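Local coordinates for protein chorismatase (Streptomyces hygroscopicus, PDB 4BPS) that catalyses the hydrolysis of chorismate to a dihydroxy-dihydrobenzoate and pyruvate, a step in the biosynthesis of the immunosuppressants FK506 and FK520, at residues A[294-299]-A[321-326]; A[80-85]-A[92-97]; A[202-207]-A[277-282]. One frame throughout, in Å; residues are numbered along the deposited sequence. Where two conformers were deposited one is given.

Contact 1: residues A[294-299]-A[321-326]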
# COMPACT_ATOMS: atom_id res chain seq x y z
N ASP A 294 -13.31 4.35 0.99
CA ASP A 294 -13.65 3.74 -0.29
C ASP A 294 -12.39 3.06 -0.87
O ASP A 294 -11.28 3.19 -0.33
CB ASP A 294 -14.20 4.82 -1.22
CG ASP A 294 -15.05 4.29 -2.37
OD1 ASP A 294 -15.20 3.07 -2.58
OD2 ASP A 294 -15.56 5.18 -3.11
N HIS A 295 -12.59 2.31 -1.95
CA HIS A 295 -11.51 1.60 -2.64
C HIS A 295 -10.67 0.81 -1.65
O HIS A 295 -9.44 0.92 -1.55
CB HIS A 295 -10.72 2.55 -3.55
CG HIS A 295 -11.60 3.12 -4.61
ND1 HIS A 295 -12.18 4.37 -4.49
CD2 HIS A 295 -12.12 2.56 -5.73
CE1 HIS A 295 -13.00 4.55 -5.51
NE2 HIS A 295 -12.98 3.48 -6.28
N LEU A 296 -11.38 -0.05 -0.93
CA LEU A 296 -10.77 -0.90 0.07
C LEU A 296 -10.32 -2.22 -0.51
O LEU A 296 -11.03 -2.83 -1.30
CB LEU A 296 -11.74 -1.16 1.22
CG LEU A 296 -12.20 0.11 1.96
CD1 LEU A 296 -13.60 0.54 1.54
CD2 LEU A 296 -12.16 -0.13 3.47
N LYS A 297 -9.15 -2.66 -0.07
CA LYS A 297 -8.69 -4.03 -0.29
C LYS A 297 -8.62 -4.72 1.06
O LYS A 297 -8.07 -4.15 2.02
CB LYS A 297 -7.35 -4.07 -1.02
CG LYS A 297 -7.51 -3.61 -2.48
CD LYS A 297 -6.38 -2.76 -2.99
CE LYS A 297 -5.09 -3.50 -2.96
NZ LYS A 297 -3.91 -2.55 -3.12
N VAL A 298 -9.18 -5.92 1.11
CA VAL A 298 -9.26 -6.71 2.33
C VAL A 298 -8.50 -8.01 2.06
O VAL A 298 -8.94 -8.82 1.24
CB VAL A 298 -10.74 -6.98 2.70
CG1 VAL A 298 -10.81 -7.84 3.97
CG2 VAL A 298 -11.50 -5.67 2.89
N TYR A 299 -7.35 -8.16 2.71
CA TYR A 299 -6.50 -9.32 2.51
C TYR A 299 -6.82 -10.35 3.56
O TYR A 299 -6.88 -10.00 4.75
CB TYR A 299 -5.05 -8.89 2.65
CG TYR A 299 -4.62 -7.73 1.78
CD1 TYR A 299 -4.38 -7.89 0.42
CD2 TYR A 299 -4.39 -6.46 2.33
CE1 TYR A 299 -3.93 -6.83 -0.37
CE2 TYR A 299 -3.94 -5.39 1.56
CZ TYR A 299 -3.71 -5.59 0.20
OH TYR A 299 -3.23 -4.58 -0.60
N ALA A 321 -19.31 1.48 -1.04
CA ALA A 321 -17.86 1.45 -1.15
C ALA A 321 -17.43 0.32 -2.05
O ALA A 321 -17.98 -0.78 -1.99
CB ALA A 321 -17.23 1.28 0.25
N ALA A 322 -16.42 0.58 -2.90
CA ALA A 322 -15.76 -0.47 -3.65
C ALA A 322 -14.86 -1.24 -2.69
O ALA A 322 -14.00 -0.65 -2.03
CB ALA A 322 -14.95 0.17 -4.78
N VAL A 323 -15.09 -2.55 -2.61
CA VAL A 323 -14.37 -3.42 -1.69
C VAL A 323 -13.93 -4.66 -2.46
O VAL A 323 -14.74 -5.27 -3.15
CB VAL A 323 -15.25 -3.82 -0.47
CG1 VAL A 323 -14.49 -4.68 0.48
CG2 VAL A 323 -15.78 -2.59 0.28
N ALA A 324 -12.65 -4.97 -2.40
CA ALA A 324 -12.10 -6.16 -3.05
C ALA A 324 -11.44 -7.04 -2.02
O ALA A 324 -10.52 -6.61 -1.31
CB ALA A 324 -11.07 -5.75 -4.09
N LEU A 325 -11.88 -8.29 -1.94
CA LEU A 325 -11.25 -9.27 -1.04
C LEU A 325 -10.22 -10.07 -1.84
O LEU A 325 -10.48 -10.47 -2.97
CB LEU A 325 -12.28 -10.21 -0.40
CG LEU A 325 -12.83 -9.73 0.95
CD1 LEU A 325 -13.68 -8.48 0.77
CD2 LEU A 325 -13.62 -10.81 1.66
N LEU A 326 -9.05 -10.27 -1.24
CA LEU A 326 -7.93 -10.96 -1.87
C LEU A 326 -7.42 -12.02 -0.89
O LEU A 326 -7.14 -11.71 0.26
CB LEU A 326 -6.82 -9.97 -2.21
CG LEU A 326 -7.18 -8.94 -3.31
CD1 LEU A 326 -6.15 -7.81 -3.33
CD2 LEU A 326 -7.26 -9.62 -4.68
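L296 pairs with V323 and Y299 with L326 at the two ends of a parallel strand pair, whose short axes come within 4.7 Å, their directions 22° apart. Four backbone hydrogen bonds alternate between the strands, from L296 N to A322 O through to L326 N to V298 O. Before them, where the chain turns a corner at H295, a carboxylate takes over: D294 OD1 accepts from A322 N at 2.8 Å, almost in line with the C-O bond, and also from H295 N, which comes from above the carboxylate plane. With CG anti to the backbone N (chi1 -159°), D294 turns this oxygen toward segment 321-326. On the face of L296, V298, V323 and L325 the packing is aliphatic. V298 CB touches L325 CD1 at 3.8 Å, the two lying side by side, while V298 CG2 meets V323 CG1 at 4.0 Å; helix 306-314, which links the strands in a beta-alpha-beta unit, closes over this face with V309 and L306. The other face carries K297, Y299, A324 and L326. L326 CD1 reaches Y299 CE1 at 3.8 Å; Y299 OH is hydrogen-bonded to E340, and K297 NZ forms salt bridges with E74 and E340. The Y299 side chain lies about 4 Å from that of the proton acceptor E338, so this apolar flank and the E340 bond probably help to fix the ring there.

Contact 2: residues A[80-85]-A[92-97]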
# COMPACT_ATOMS: atom_id res chain seq x y z
N ARG A 80 -4.21 14.34 -16.67
CA ARG A 80 -3.44 13.89 -17.81
C ARG A 80 -1.94 13.86 -17.51
O ARG A 80 -1.36 14.89 -17.20
CB ARG A 80 -3.73 14.87 -18.96
CG ARG A 80 -2.92 14.60 -20.22
CD ARG A 80 -3.27 15.57 -21.37
NE ARG A 80 -3.30 17.00 -20.98
CZ ARG A 80 -2.23 17.78 -20.88
NH1 ARG A 80 -1.02 17.30 -21.14
NH2 ARG A 80 -2.35 19.06 -20.54
N PRO A 81 -1.30 12.69 -17.61
CA PRO A 81 0.13 12.69 -17.34
C PRO A 81 0.88 13.48 -18.40
O PRO A 81 0.55 13.44 -19.60
CB PRO A 81 0.50 11.21 -17.42
CG PRO A 81 -0.78 10.49 -17.00
CD PRO A 81 -1.85 11.32 -17.65
N VAL A 82 1.93 14.16 -17.95
CA VAL A 82 2.71 14.98 -18.84
C VAL A 82 3.96 14.28 -19.37
O VAL A 82 4.51 14.71 -20.40
CB VAL A 82 3.13 16.32 -18.15
CG1 VAL A 82 1.86 17.07 -17.71
CG2 VAL A 82 4.10 16.12 -16.99
N GLU A 83 4.41 13.22 -18.70
CA GLU A 83 5.59 12.48 -19.13
C GLU A 83 5.56 11.12 -18.46
O GLU A 83 5.09 11.02 -17.31
CB GLU A 83 6.88 13.20 -18.73
CG GLU A 83 8.13 12.59 -19.33
CD GLU A 83 9.43 13.23 -18.85
OE1 GLU A 83 9.47 13.80 -17.74
OE2 GLU A 83 10.42 13.17 -19.62
N SER A 84 6.07 10.10 -19.15
CA SER A 84 6.26 8.77 -18.58
C SER A 84 7.63 8.26 -18.98
O SER A 84 8.22 8.76 -19.96
CB SER A 84 5.18 7.84 -19.11
OG SER A 84 3.93 8.37 -18.81
N GLY A 85 8.12 7.25 -18.28
CA GLY A 85 9.40 6.66 -18.64
C GLY A 85 9.69 5.43 -17.82
O GLY A 85 8.85 4.99 -17.03
N TRP A 92 7.23 4.69 -14.65
CA TRP A 92 6.62 5.82 -13.98
C TRP A 92 5.85 6.71 -14.94
O TRP A 92 6.12 6.75 -16.14
CB TRP A 92 7.69 6.63 -13.23
CG TRP A 92 8.84 7.10 -14.08
CD1 TRP A 92 10.04 6.45 -14.28
CD2 TRP A 92 8.91 8.30 -14.87
NE1 TRP A 92 10.84 7.17 -15.12
CE2 TRP A 92 10.18 8.32 -15.49
CE3 TRP A 92 8.02 9.37 -15.10
CZ2 TRP A 92 10.58 9.34 -16.34
CZ3 TRP A 92 8.45 10.41 -15.94
CH2 TRP A 92 9.71 10.37 -16.56
N ALA A 93 4.88 7.41 -14.37
CA ALA A 93 4.15 8.47 -15.06
C ALA A 93 4.00 9.62 -14.09
O ALA A 93 3.77 9.39 -12.89
CB ALA A 93 2.76 7.98 -15.50
N ARG A 94 4.10 10.85 -14.59
CA ARG A 94 3.97 12.01 -13.72
C ARG A 94 3.00 13.01 -14.33
O ARG A 94 2.92 13.17 -15.57
CB ARG A 94 5.34 12.69 -13.50
CG ARG A 94 5.91 13.40 -14.73
CD ARG A 94 7.38 13.88 -14.49
NE ARG A 94 7.83 14.68 -15.64
CZ ARG A 94 7.55 15.98 -15.81
NH1 ARG A 94 6.88 16.65 -14.89
NH2 ARG A 94 7.92 16.61 -16.92
N THR A 95 2.28 13.70 -13.45
CA THR A 95 1.69 14.99 -13.78
C THR A 95 2.66 16.05 -13.28
O THR A 95 3.70 15.71 -12.72
CB THR A 95 0.34 15.16 -13.10
OG1 THR A 95 0.53 15.23 -11.69
CG2 THR A 95 -0.61 14.01 -13.47
N ASP A 96 2.39 17.34 -13.46
CA ASP A 96 3.31 18.31 -12.89
C ASP A 96 3.39 18.21 -11.37
O ASP A 96 4.46 18.49 -10.80
CB ASP A 96 2.99 19.72 -13.36
CG ASP A 96 3.40 19.95 -14.81
OD1 ASP A 96 4.36 19.30 -15.30
OD2 ASP A 96 2.80 20.81 -15.48
N ALA A 97 2.32 17.75 -10.71
CA ALA A 97 2.28 17.72 -9.25
C ALA A 97 2.52 16.36 -8.58
O ALA A 97 2.89 16.34 -7.40
CB ALA A 97 0.94 18.29 -8.76
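W92 lays its indole under the backbone of S84 and G85, the tight end of the hairpin. G85 N stands 3.5 Å above the ring plane, over its centre, and G85 CA makes a CH-pi contact 4.0 Å from the centroid of the five-membered ring. CG, between the backbone N and the carbonyl carbon (chi1 55°), turns the ring over that strand. Glycine suits the site: a CB would run into W92 CZ2. G85 and W92 form a hydrogen-bonded antiparallel pair, S84 and A93 the next, non-hydrogen-bonded one. Replacing W92 by an alanine is likely to leave the G85 backbone without the ring it packs on and D87 without the indole N-H it accepts.

The solvent side is held by charge, joined to the ring by E83, whose carboxylate meets the W92 edge with the planes 89° apart. E83 OE1 takes R94 NE at 2.8 Å through its anti lone pair, nearly in the guanidinium plane. V82 CG2 lies over one face of that guanidinium, 3.5 Å from R94 NH1 in van der Waals contact; NH1 is hydrogen-bonded to Y131. V82 and E83 both oppose R94 in a classic beta bulge: V82 N donates to R94 O at 2.8 Å, E83 N only weakly.

Strand 98-105 continues the sheet from strand 90-94, L125 and L129 of helix 112-129 pack on W92, and L39 of strand 38-44 touches P81 and A93.

Contact 3: residues A[202-207]-A[277-282]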
# COMPACT_ATOMS: atom_id res chain seq x y z
N ILE A 202 1.23 14.83 5.17
CA ILE A 202 1.22 14.68 6.63
C ILE A 202 1.09 13.21 6.98
O ILE A 202 0.09 12.58 6.67
CB ILE A 202 0.07 15.48 7.26
CG1 ILE A 202 0.20 16.99 6.97
CG2 ILE A 202 0.04 15.24 8.78
CD1 ILE A 202 -1.07 17.79 7.28
N ASN A 203 2.12 12.66 7.61
CA ASN A 203 2.07 11.26 8.04
C ASN A 203 1.39 11.19 9.40
O ASN A 203 1.65 12.02 10.29
CB ASN A 203 3.46 10.67 8.04
CG ASN A 203 4.00 10.51 6.63
OD1 ASN A 203 3.25 10.26 5.70
ND2 ASN A 203 5.31 10.68 6.48
N ILE A 204 0.53 10.20 9.55
CA ILE A 204 -0.37 10.09 10.69
C ILE A 204 -0.15 8.78 11.40
O ILE A 204 -0.10 7.71 10.78
CB ILE A 204 -1.85 10.21 10.19
CG1 ILE A 204 -2.04 11.57 9.51
CG2 ILE A 204 -2.82 10.03 11.34
CD1 ILE A 204 -3.21 11.61 8.51
N GLU A 205 -0.05 8.87 12.73
CA GLU A 205 0.05 7.68 13.59
C GLU A 205 -1.30 7.36 14.23
O GLU A 205 -2.25 8.16 14.15
CB GLU A 205 1.13 7.87 14.67
CG GLU A 205 2.53 7.99 14.08
CD GLU A 205 2.94 6.75 13.30
OE1 GLU A 205 3.10 5.66 13.91
OE2 GLU A 205 3.09 6.86 12.06
N ASN A 206 -1.39 6.19 14.86
CA ASN A 206 -2.61 5.70 15.53
C ASN A 206 -2.32 5.68 17.02
O ASN A 206 -1.40 5.01 17.43
CB ASN A 206 -2.87 4.24 15.06
CG ASN A 206 -4.03 3.51 15.79
OD1 ASN A 206 -4.38 3.78 16.94
ND2 ASN A 206 -4.63 2.55 15.07
N PRO A 207 -3.10 6.39 17.85
CA PRO A 207 -2.75 6.51 19.28
C PRO A 207 -2.65 5.26 20.17
O PRO A 207 -2.14 5.31 21.30
CB PRO A 207 -3.90 7.36 19.83
CG PRO A 207 -4.51 8.01 18.76
CD PRO A 207 -4.24 7.24 17.50
N GLU A 277 -10.57 13.59 16.20
CA GLU A 277 -9.60 14.08 17.15
C GLU A 277 -8.19 13.64 16.78
O GLU A 277 -7.25 14.40 16.98
CB GLU A 277 -9.97 13.65 18.58
CG GLU A 277 -9.02 14.10 19.67
CD GLU A 277 -8.87 15.59 19.83
OE1 GLU A 277 -9.69 16.36 19.30
OE2 GLU A 277 -7.91 16.00 20.52
N ASN A 278 -8.02 12.44 16.21
CA ASN A 278 -6.69 12.05 15.79
C ASN A 278 -6.21 12.94 14.65
O ASN A 278 -5.06 13.37 14.61
CB ASN A 278 -6.63 10.57 15.36
CG ASN A 278 -5.21 10.08 15.20
OD1 ASN A 278 -4.41 10.24 16.11
ND2 ASN A 278 -4.88 9.54 14.04
N LEU A 279 -7.11 13.21 13.70
CA LEU A 279 -6.72 14.05 12.57
C LEU A 279 -6.39 15.47 13.06
O LEU A 279 -5.37 16.04 12.66
CB LEU A 279 -7.79 14.02 11.48
CG LEU A 279 -7.89 12.66 10.76
CD1 LEU A 279 -8.86 12.77 9.61
CD2 LEU A 279 -6.56 12.11 10.26
N ARG A 280 -7.20 16.01 13.98
CA ARG A 280 -6.92 17.32 14.54
C ARG A 280 -5.54 17.38 15.17
O ARG A 280 -4.82 18.35 15.00
CB ARG A 280 -7.99 17.71 15.59
CG ARG A 280 -7.84 19.16 16.12
CD ARG A 280 -8.76 19.48 17.34
NE ARG A 280 -8.32 18.80 18.57
CZ ARG A 280 -7.37 19.26 19.38
NH1 ARG A 280 -6.76 20.42 19.12
NH2 ARG A 280 -7.01 18.56 20.46
N ARG A 281 -5.19 16.33 15.92
CA ARG A 281 -3.91 16.27 16.61
C ARG A 281 -2.75 16.22 15.61
O ARG A 281 -1.62 16.53 15.98
CB ARG A 281 -3.89 15.10 17.62
CG ARG A 281 -4.65 15.40 18.97
CD ARG A 281 -4.88 14.16 19.87
NE ARG A 281 -5.44 14.50 21.20
CZ ARG A 281 -4.72 14.76 22.30
NH1 ARG A 281 -3.38 14.73 22.23
NH2 ARG A 281 -5.32 15.08 23.49
N HIS A 282 -3.02 15.83 14.37
CA HIS A 282 -1.99 15.82 13.31
C HIS A 282 -2.11 17.03 12.37
O HIS A 282 -1.42 17.09 11.35
CB HIS A 282 -2.08 14.53 12.49
CG HIS A 282 -1.59 13.33 13.23
ND1 HIS A 282 -2.37 12.65 14.14
CD2 HIS A 282 -0.39 12.69 13.21
CE1 HIS A 282 -1.68 11.63 14.64
NE2 HIS A 282 -0.48 11.63 14.09
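H282 and I204 make the main apolar contact between the end of helix 276-281 and strand 201-204. I204 CG2 stands 3.8 Å above the imidazole plane, over its centre, in a CH-pi contact only 6° off the ring normal. With CG2 anti to the backbone N (chi1 -60° for CG1), the two branches of I204 are divided between partners: CG2 covers the ring and also borders N278 ND2, while CD1 reaches L279 CD2 at 3.8 Å. L240 of strand 239-249 touches both I204 and L279. I202 CG2 rests against the carbonyl oxygen of H282.

The hydrogen bonds come from the helix. N278 ND2 donates to E205 O at 3.0 Å, nearly along the C=O axis and close to its own amide plane, and it also donates to V273 O. The oxygen of the same amide, N278 OD1, sits 3.3 Å from P207 CD, so one amide meets both the E205 carbonyl and the P207 ring. Just past the last turn of the helix, H282 ND1 reaches back to N278 O at 2.8 Å, with that oxygen in the imidazole plane; this probably holds the ring's rotation and turns H282 NE2 toward E205 N, 3.1 Å away.

Charges gather on the outer side of the helix, where E277 is gripped side-on by R280 through NE and NH2 and met by R281 NE.

Backbone hydrogen bonding joins I204 to R228, a substrate-binding residue whose side chain lies about 4 Å from that of E205, so the helix end probably helps to position this edge of the binding site.

Overall arrangement
Contact 2 comes first and closes the shortest loop, the hairpin of strands 83-87 and 90-94 at the edge of the six-stranded sheet built from residues 83-196. Contact 3 then bridges a much longer excursion: some seventy residues, including strands 229-232 and 239-249 and helix 259-274, separate strand 201-204 from helix 276-281. Contact 1 follows, closing the crossover through helix 306-314. The three loops run in series; none encloses or crosses another. Contacts 1 and 3 reach the same mixed sheet, their nearest atoms about 13 Å apart, and each has a side chain within about 9 Å of the bound ligand, Y299 and E205 respectively, whereas contact 2 lies away from the annotated sites.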